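Local structure of beta-galactosidase (Trichoderma reesei, 3OG2) at residues V26-H31 with I209-N214; H31-H36 with V40-G45; V742-R747 with D768-G773. The protein probably hydrolyses terminal non-reducing beta-D-galactose residues from beta-D-galactosides, as a family 35 glycoside hydrolase. One frame throughout, in Å; residues are numbered along the deposited sequence. Where two conformers were deposited one is given.

Interactions 1 and 2 lie side by side in the TIM-barrel domain, their centres 9 Å apart, and meet along the paired strands 26-28 and 33-35. Both are buried. Interaction 1 is packing without a hydrogen bond, a proline against valine and tryptophan, whereas interaction 2 adds a backbone bond, a serine hydroxyl and a bridging water to the packing where a tight hairpin enters the barrel sheet. Interaction 3 belongs to a separate all-beta domain, about 67 Å from interaction 1 between centres and on the opposite side of the chain's centre. It is only partly buried, and there an arginine grips a loop carbonyl beside a small leucine contact.

Interaction 1. Residues V26-H31 with I209-N214; sequences VTWDEH and IVPLIN
Pro211 presses its pyrrolidine ring against both Val26 and Trp28. Its CG lies 3.7 Å from Trp28 CZ3, while CB comes to 3.8 Å from the same ring atom, so the six-membered half of the indole does the touching and the proline meets it at a slant. On the other flank Pro211 CD sits 3.8 Å from Val26 CG1, the methyl that stands opposite the backbone N of Val26 (chi1 -175°). The carbonyl between the two side chains also takes part, with Val26 O 3.6 Å from Pro211 CG. No hydrogen bond crosses this contact: proline brings a compact apolar ring without an N-H to satisfy, which suits a place between the methyl of a beta-branched valine and the six-membered ring of the indole.

Strand 26-28 pairs with strand 33-35, which in turn pairs with strand 38-47 of the TIM barrel. The segment 209-214 follows helix 193-205 and is not regular strand, yet Pro211 and Ile213 share backbone hydrogen bonds with Tyr175 on one flank, and Leu212 with Asp233 and Ile234 on the other, consistent with its filling a strand position in the barrel wall. The contact thus ties the added antiparallel strands to that wall.

Val26 and Trp28, two residues apart, project from one face of their strand, and the chi1 of 66° puts the indole between the backbone N and carbonyl carbon. Leu33 packs against both of them. Val26 O is held by Gln23 NE2. Beyond Trp28 the chain leaves the strand through an Asx turn: Asp29 OD1 accepts from His31 N at 2.9 Å, from above the carboxylate plane, while OD2 forms a salt bridge with Arg39.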
# COMPACT_ATOMS: atom_id res chain seq x y z
N VAL A 26 24.78 -2.09 -10.35
CA VAL A 26 24.05 -0.98 -9.72
C VAL A 26 25.07 -0.12 -8.99
O VAL A 26 25.66 -0.57 -8.01
CB VAL A 26 22.95 -1.44 -8.74
CG1 VAL A 26 22.15 -0.26 -8.21
CG2 VAL A 26 21.97 -2.42 -9.41
N THR A 27 25.28 1.10 -9.51
CA THR A 27 26.26 1.98 -8.94
C THR A 27 25.62 3.35 -8.74
O THR A 27 24.40 3.52 -9.02
CB THR A 27 27.55 2.05 -9.79
OG1 THR A 27 27.24 2.53 -11.13
CG2 THR A 27 28.24 0.70 -9.91
N TRP A 28 26.36 4.34 -8.26
CA TRP A 28 25.72 5.62 -7.95
C TRP A 28 26.80 6.71 -7.98
O TRP A 28 27.98 6.40 -7.78
CB TRP A 28 24.97 5.63 -6.59
CG TRP A 28 25.96 5.48 -5.45
CD1 TRP A 28 26.61 6.48 -4.78
CD2 TRP A 28 26.40 4.23 -4.89
NE1 TRP A 28 27.45 5.97 -3.85
CE2 TRP A 28 27.34 4.59 -3.88
CE3 TRP A 28 26.12 2.86 -5.11
CZ2 TRP A 28 27.98 3.65 -3.11
CZ3 TRP A 28 26.81 1.96 -4.32
CH2 TRP A 28 27.73 2.34 -3.34
N ASP A 29 26.35 7.95 -8.08
CA ASP A 29 27.20 9.07 -7.71
C ASP A 29 26.35 10.16 -7.09
O ASP A 29 25.23 9.87 -6.57
CB ASP A 29 27.98 9.50 -8.96
CG ASP A 29 27.18 10.14 -10.05
OD1 ASP A 29 25.93 10.36 -9.91
OD2 ASP A 29 27.75 10.46 -11.12
N GLU A 30 26.81 11.39 -7.07
CA GLU A 30 26.07 12.45 -6.39
C GLU A 30 24.71 12.66 -7.02
O GLU A 30 23.84 13.20 -6.31
CB GLU A 30 26.84 13.78 -6.44
CG GLU A 30 28.19 13.80 -5.84
CD GLU A 30 29.31 13.42 -6.79
OE1 GLU A 30 29.20 12.68 -7.79
OE2 GLU A 30 30.42 13.90 -6.46
N HIS A 31 24.57 12.31 -8.31
CA HIS A 31 23.33 12.69 -9.02
C HIS A 31 22.28 11.62 -9.11
O HIS A 31 21.09 11.91 -9.06
CB HIS A 31 23.67 13.15 -10.45
CG HIS A 31 24.76 14.18 -10.47
ND1 HIS A 31 24.62 15.38 -9.86
CD2 HIS A 31 25.99 14.11 -11.02
CE1 HIS A 31 25.75 16.08 -10.06
NE2 HIS A 31 26.59 15.31 -10.76
N ILE A 209 24.69 -8.12 -2.27
CA ILE A 209 25.84 -7.35 -2.78
C ILE A 209 25.37 -6.08 -3.47
O ILE A 209 26.21 -5.27 -3.82
CB ILE A 209 26.72 -8.18 -3.74
CG1 ILE A 209 25.94 -8.72 -4.94
CG2 ILE A 209 27.44 -9.28 -2.94
CD1 ILE A 209 26.88 -9.42 -5.95
N VAL A 210 24.04 -5.87 -3.67
CA VAL A 210 23.56 -4.62 -4.20
C VAL A 210 23.72 -3.54 -3.15
O VAL A 210 24.03 -3.83 -1.98
CB VAL A 210 22.09 -4.74 -4.68
CG1 VAL A 210 22.05 -5.72 -5.90
CG2 VAL A 210 21.14 -5.15 -3.57
N PRO A 211 23.56 -2.28 -3.54
CA PRO A 211 23.76 -1.21 -2.56
C PRO A 211 22.69 -1.27 -1.46
O PRO A 211 21.53 -1.60 -1.70
CB PRO A 211 23.61 0.07 -3.36
CG PRO A 211 23.97 -0.37 -4.79
CD PRO A 211 23.33 -1.73 -4.90
N LEU A 212 23.17 -0.84 -0.28
CA LEU A 212 22.28 -0.71 0.89
C LEU A 212 21.83 0.74 1.02
O LEU A 212 22.67 1.65 0.97
CB LEU A 212 23.01 -1.10 2.20
CG LEU A 212 23.56 -2.52 2.20
CD1 LEU A 212 24.37 -2.73 3.48
CD2 LEU A 212 22.42 -3.50 2.02
N ILE A 213 20.55 0.93 1.19
CA ILE A 213 19.95 2.26 1.35
C ILE A 213 19.13 2.24 2.60
O ILE A 213 18.46 1.24 2.93
CB ILE A 213 19.10 2.57 0.12
CG1 ILE A 213 18.61 4.03 0.10
CG2 ILE A 213 17.92 1.61 -0.07
CD1 ILE A 213 18.11 4.50 -1.28
N ASN A 214 19.19 3.33 3.37
CA ASN A 214 18.36 3.38 4.57
C ASN A 214 17.22 4.39 4.40
O ASN A 214 17.04 4.99 3.36
CB ASN A 214 19.19 3.69 5.85
CG ASN A 214 19.78 5.08 5.85
OD1 ASN A 214 19.89 5.80 4.85
ND2 ASN A 214 20.30 5.41 7.00

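Interaction 2. Residues H31-H36 with V40-G45; sequences HSLFVH and VVIFSG
Val40 N donates to Leu33 O at 3.2 Å across the hairpin of strands 33-35 and 38-47, and Ser32 OG donates to the same oxygen at 2.9 Å from the opposite face of the carbonyl plane. The hydroxyl is placed there by a chi1 of 72°, which sets OG between its own backbone N and carbonyl carbon and turns it toward the carbonyl of Leu33. Serine suits the spot: its short side chain lets CB lie 3.6 Å from Val40 O while the hydroxyl bonds to Leu33 O and Arg39 NH1. Replacing Ser32 by alanine removes the hydroxyl, and Leu33 O would probably be left with one donor fewer and Arg39 NH1 without this partner.

Leu33 has an unusual chi1 of -143°, well off a staggered position, and sends CD2 to within 3.8 Å of Ile42 CG1, which lies beside the backbone N of Ile42; the two apolar chains cross at a slant. Where the strands diverge, a water accepts from Leu33 N at 2.8 Å and donates to Val40 O at 2.7 Å. The chemistry implies that at this buried entrance to the barrel sheet a hydroxyl and a water supplement direct strand pairing, satisfying peptide groups beside an apolar contact.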
# COMPACT_ATOMS: atom_id res chain seq x y z
N HIS A 31 24.57 12.31 -8.31
CA HIS A 31 23.33 12.69 -9.02
C HIS A 31 22.28 11.62 -9.11
O HIS A 31 21.09 11.91 -9.06
CB HIS A 31 23.67 13.15 -10.45
CG HIS A 31 24.76 14.18 -10.47
ND1 HIS A 31 24.62 15.38 -9.86
CD2 HIS A 31 25.99 14.11 -11.02
CE1 HIS A 31 25.75 16.08 -10.06
NE2 HIS A 31 26.59 15.31 -10.76
N SER A 32 22.72 10.36 -9.27
CA SER A 32 21.73 9.28 -9.53
C SER A 32 22.35 7.93 -9.32
O SER A 32 23.58 7.75 -9.27
CB SER A 32 21.17 9.37 -10.96
OG SER A 32 22.15 8.97 -11.92
N LEU A 33 21.46 6.94 -9.23
CA LEU A 33 21.84 5.57 -9.52
C LEU A 33 22.20 5.40 -10.97
O LEU A 33 21.74 6.13 -11.87
CB LEU A 33 20.61 4.72 -9.11
CG LEU A 33 20.86 3.39 -8.49
CD1 LEU A 33 21.50 3.59 -7.10
CD2 LEU A 33 19.60 2.60 -8.38
N PHE A 34 22.98 4.38 -11.22
CA PHE A 34 23.22 3.84 -12.56
C PHE A 34 22.83 2.37 -12.55
O PHE A 34 23.23 1.64 -11.60
CB PHE A 34 24.69 3.94 -12.94
CG PHE A 34 25.31 5.30 -13.14
CD1 PHE A 34 25.47 6.16 -12.07
CD2 PHE A 34 25.74 5.71 -14.40
CE1 PHE A 34 26.04 7.43 -12.22
CE2 PHE A 34 26.37 6.96 -14.52
CZ PHE A 34 26.57 7.79 -13.45
N VAL A 35 22.10 1.92 -13.54
CA VAL A 35 21.74 0.52 -13.67
C VAL A 35 22.28 0.06 -15.02
O VAL A 35 21.92 0.65 -16.06
CB VAL A 35 20.20 0.33 -13.52
CG1 VAL A 35 19.87 -1.17 -13.80
CG2 VAL A 35 19.67 0.76 -12.17
N HIS A 36 23.16 -0.94 -15.03
CA HIS A 36 23.84 -1.37 -16.24
C HIS A 36 24.49 -0.16 -16.92
O HIS A 36 24.55 -0.08 -18.15
CB HIS A 36 22.89 -2.08 -17.19
CG HIS A 36 22.30 -3.38 -16.73
ND1 HIS A 36 23.09 -4.48 -16.47
CD2 HIS A 36 21.05 -3.83 -16.47
CE1 HIS A 36 22.36 -5.53 -16.09
NE2 HIS A 36 21.10 -5.16 -16.08
N VAL A 40 19.58 6.76 -14.20
CA VAL A 40 18.12 6.60 -14.17
C VAL A 40 17.57 7.42 -13.02
O VAL A 40 18.24 7.60 -12.00
CB VAL A 40 17.76 5.12 -14.10
CG1 VAL A 40 18.38 4.43 -12.86
CG2 VAL A 40 16.24 4.89 -14.10
N VAL A 41 16.36 7.93 -13.18
CA VAL A 41 15.57 8.43 -12.07
C VAL A 41 14.79 7.23 -11.57
O VAL A 41 13.95 6.69 -12.34
CB VAL A 41 14.63 9.57 -12.48
CG1 VAL A 41 13.70 9.95 -11.30
CG2 VAL A 41 15.39 10.77 -12.98
N ILE A 42 15.04 6.76 -10.36
CA ILE A 42 14.24 5.67 -9.78
C ILE A 42 12.94 6.28 -9.26
O ILE A 42 12.95 7.15 -8.38
CB ILE A 42 15.01 4.97 -8.66
CG1 ILE A 42 16.26 4.26 -9.20
CG2 ILE A 42 14.08 4.05 -7.87
CD1 ILE A 42 15.90 3.13 -10.17
N PHE A 43 11.85 5.85 -9.84
CA PHE A 43 10.51 6.33 -9.44
C PHE A 43 9.77 5.05 -9.09
O PHE A 43 9.54 4.21 -9.97
CB PHE A 43 9.86 7.13 -10.56
CG PHE A 43 8.82 8.16 -10.07
CD1 PHE A 43 8.30 8.21 -8.78
CD2 PHE A 43 8.38 9.11 -10.99
CE1 PHE A 43 7.34 9.16 -8.39
CE2 PHE A 43 7.43 10.06 -10.59
CZ PHE A 43 6.90 10.11 -9.32
N SER A 44 9.47 4.87 -7.82
CA SER A 44 9.05 3.61 -7.22
C SER A 44 7.74 3.72 -6.51
O SER A 44 7.43 4.81 -6.00
CB SER A 44 10.18 3.23 -6.22
OG SER A 44 9.86 2.00 -5.55
N GLY A 45 7.03 2.60 -6.45
CA GLY A 45 5.79 2.56 -5.70
C GLY A 45 5.86 1.48 -4.63
O GLY A 45 6.35 0.38 -4.94
O HOH W 1 18.67 7.38 -9.33

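Interaction 3. Residues V742-R747 with D768-G773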
# COMPACT_ATOMS: atom_id res chain seq x y z
N VAL A 742 -17.37 -11.09 29.94
CA VAL A 742 -17.19 -11.95 31.13
C VAL A 742 -18.47 -12.71 31.46
O VAL A 742 -19.54 -12.08 31.53
CB VAL A 742 -16.78 -11.11 32.34
CG1 VAL A 742 -16.61 -11.96 33.61
CG2 VAL A 742 -15.51 -10.29 32.03
N TRP A 743 -18.36 -14.01 31.67
CA TRP A 743 -19.43 -14.84 32.21
C TRP A 743 -18.95 -15.51 33.48
O TRP A 743 -17.76 -15.85 33.61
CB TRP A 743 -19.76 -15.96 31.20
CG TRP A 743 -20.52 -15.43 30.00
CD1 TRP A 743 -21.88 -15.49 29.85
CD2 TRP A 743 -20.00 -14.81 28.83
NE1 TRP A 743 -22.22 -14.92 28.64
CE2 TRP A 743 -21.09 -14.49 27.98
CE3 TRP A 743 -18.70 -14.50 28.41
CZ2 TRP A 743 -20.94 -13.86 26.73
CZ3 TRP A 743 -18.55 -13.86 27.16
CH2 TRP A 743 -19.66 -13.56 26.35
N LEU A 744 -19.89 -15.75 34.36
CA LEU A 744 -19.71 -16.55 35.58
C LEU A 744 -20.53 -17.81 35.35
O LEU A 744 -21.77 -17.71 35.33
CB LEU A 744 -20.21 -15.76 36.78
CG LEU A 744 -20.18 -16.55 38.09
CD1 LEU A 744 -18.74 -16.75 38.55
CD2 LEU A 744 -21.02 -15.83 39.14
N ASN A 745 -19.90 -18.98 35.17
CA ASN A 745 -20.60 -20.15 34.68
C ASN A 745 -21.34 -19.75 33.40
O ASN A 745 -20.70 -19.23 32.48
CB ASN A 745 -21.54 -20.73 35.78
CG ASN A 745 -20.72 -21.32 36.91
OD1 ASN A 745 -19.48 -21.41 36.92
ND2 ASN A 745 -21.46 -21.77 37.91
N ASP A 746 -22.67 -19.93 33.35
CA ASP A 746 -23.42 -19.52 32.14
C ASP A 746 -24.09 -18.16 32.31
O ASP A 746 -24.85 -17.71 31.43
CB ASP A 746 -24.45 -20.61 31.81
CG ASP A 746 -25.40 -20.88 32.97
OD1 ASP A 746 -25.29 -20.39 34.10
OD2 ASP A 746 -26.36 -21.64 32.71
N ARG A 747 -23.81 -17.44 33.39
CA ARG A 747 -24.41 -16.13 33.65
C ARG A 747 -23.58 -15.00 33.08
O ARG A 747 -22.42 -14.83 33.42
CB ARG A 747 -24.58 -15.91 35.18
CG ARG A 747 -25.25 -14.57 35.49
CD ARG A 747 -25.18 -14.14 36.95
NE ARG A 747 -25.36 -15.18 37.97
CZ ARG A 747 -24.99 -15.07 39.26
NH1 ARG A 747 -24.44 -13.93 39.62
NH2 ARG A 747 -25.17 -16.04 40.16
N ASP A 768 -22.68 -12.05 42.43
CA ASP A 768 -23.63 -12.21 43.51
C ASP A 768 -24.33 -13.55 43.51
O ASP A 768 -24.29 -14.28 42.49
CB ASP A 768 -24.71 -11.12 43.33
CG ASP A 768 -25.46 -10.84 44.61
OD1 ASP A 768 -25.06 -11.21 45.74
OD2 ASP A 768 -26.52 -10.19 44.48
N ARG A 769 -24.98 -13.89 44.63
CA ARG A 769 -25.86 -15.04 44.72
C ARG A 769 -25.07 -16.33 44.55
O ARG A 769 -25.54 -17.32 43.95
CB ARG A 769 -27.01 -14.95 43.73
CG ARG A 769 -27.86 -13.70 44.05
CD ARG A 769 -29.05 -13.54 43.11
NE ARG A 769 -28.62 -13.14 41.75
CZ ARG A 769 -28.69 -13.97 40.73
NH1 ARG A 769 -29.15 -15.20 40.89
NH2 ARG A 769 -28.30 -13.56 39.55
N LEU A 770 -23.85 -16.33 45.10
CA LEU A 770 -23.00 -17.55 45.05
C LEU A 770 -23.28 -18.47 46.24
O LEU A 770 -23.61 -17.99 47.34
CB LEU A 770 -21.50 -17.17 45.11
CG LEU A 770 -21.09 -16.06 44.14
CD1 LEU A 770 -19.61 -15.73 44.38
CD2 LEU A 770 -21.31 -16.46 42.69
N VAL A 771 -23.09 -19.77 45.97
CA VAL A 771 -23.21 -20.78 47.01
C VAL A 771 -21.85 -20.95 47.67
O VAL A 771 -20.89 -21.39 47.00
CB VAL A 771 -23.69 -22.09 46.40
CG1 VAL A 771 -23.75 -23.19 47.49
CG2 VAL A 771 -25.07 -21.84 45.78
N ARG A 772 -21.75 -20.62 48.95
CA ARG A 772 -20.44 -20.75 49.59
C ARG A 772 -19.89 -22.16 49.48
O ARG A 772 -20.63 -23.15 49.70
CB ARG A 772 -20.55 -20.34 51.08
CG ARG A 772 -20.80 -18.89 51.39
CD ARG A 772 -21.06 -18.55 52.82
NE ARG A 772 -20.41 -19.39 53.81
CZ ARG A 772 -19.96 -18.89 54.97
NH1 ARG A 772 -20.08 -17.60 55.28
NH2 ARG A 772 -19.37 -19.72 55.83
N GLY A 773 -18.58 -22.24 49.20
CA GLY A 773 -17.99 -23.56 49.05
C GLY A 773 -18.07 -24.18 47.67
O GLY A 773 -17.39 -25.18 47.38
O HOH W 2 -23.71 -11.14 39.69
O HOH W 3 -26.86 -17.89 41.32
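Arg747 grips the backbone of Asp768 end-on, NH1 donating to Asp768 O at 2.9 Å and NH2 to the same oxygen at 3.0 Å. Its chain leaves the backbone with CG anti to N (chi1 -178°) and bends at chi3 (-40°) to bring its end to the carbonyl. That oxygen lies in the guanidinium plane; the paired bonds aim the group at it, and contacts on both faces limit its turning. Two waters extend the grip, each held only weakly by Arg747: one also accepts from Asp768 N, the other donates to Arg769 O. The carboxylate of Asp768 turns instead to Arg725.

The guanidinium of Arg769 stacks on that of Arg747, with centres 4.1 Å apart and planes at 24°, although both carry positive charge, which Asp768 O may partly offset. Leu744 CD2 covers the opposite face toward its rim and also touches Leu770 CD2 at 3.6 Å, an apolar contact beside the stack.

Leu744 and Arg747 end a type II' turn in which Asn745 takes a positive phi, which asparagine tolerates. The turn links strand 740-744 to outermost strand 747-752; the loop 768-773 connects strands 760-767 and 775-782, the latter pairing with strand 740-744 and packing Tyr776 and Leu778 against Leu744.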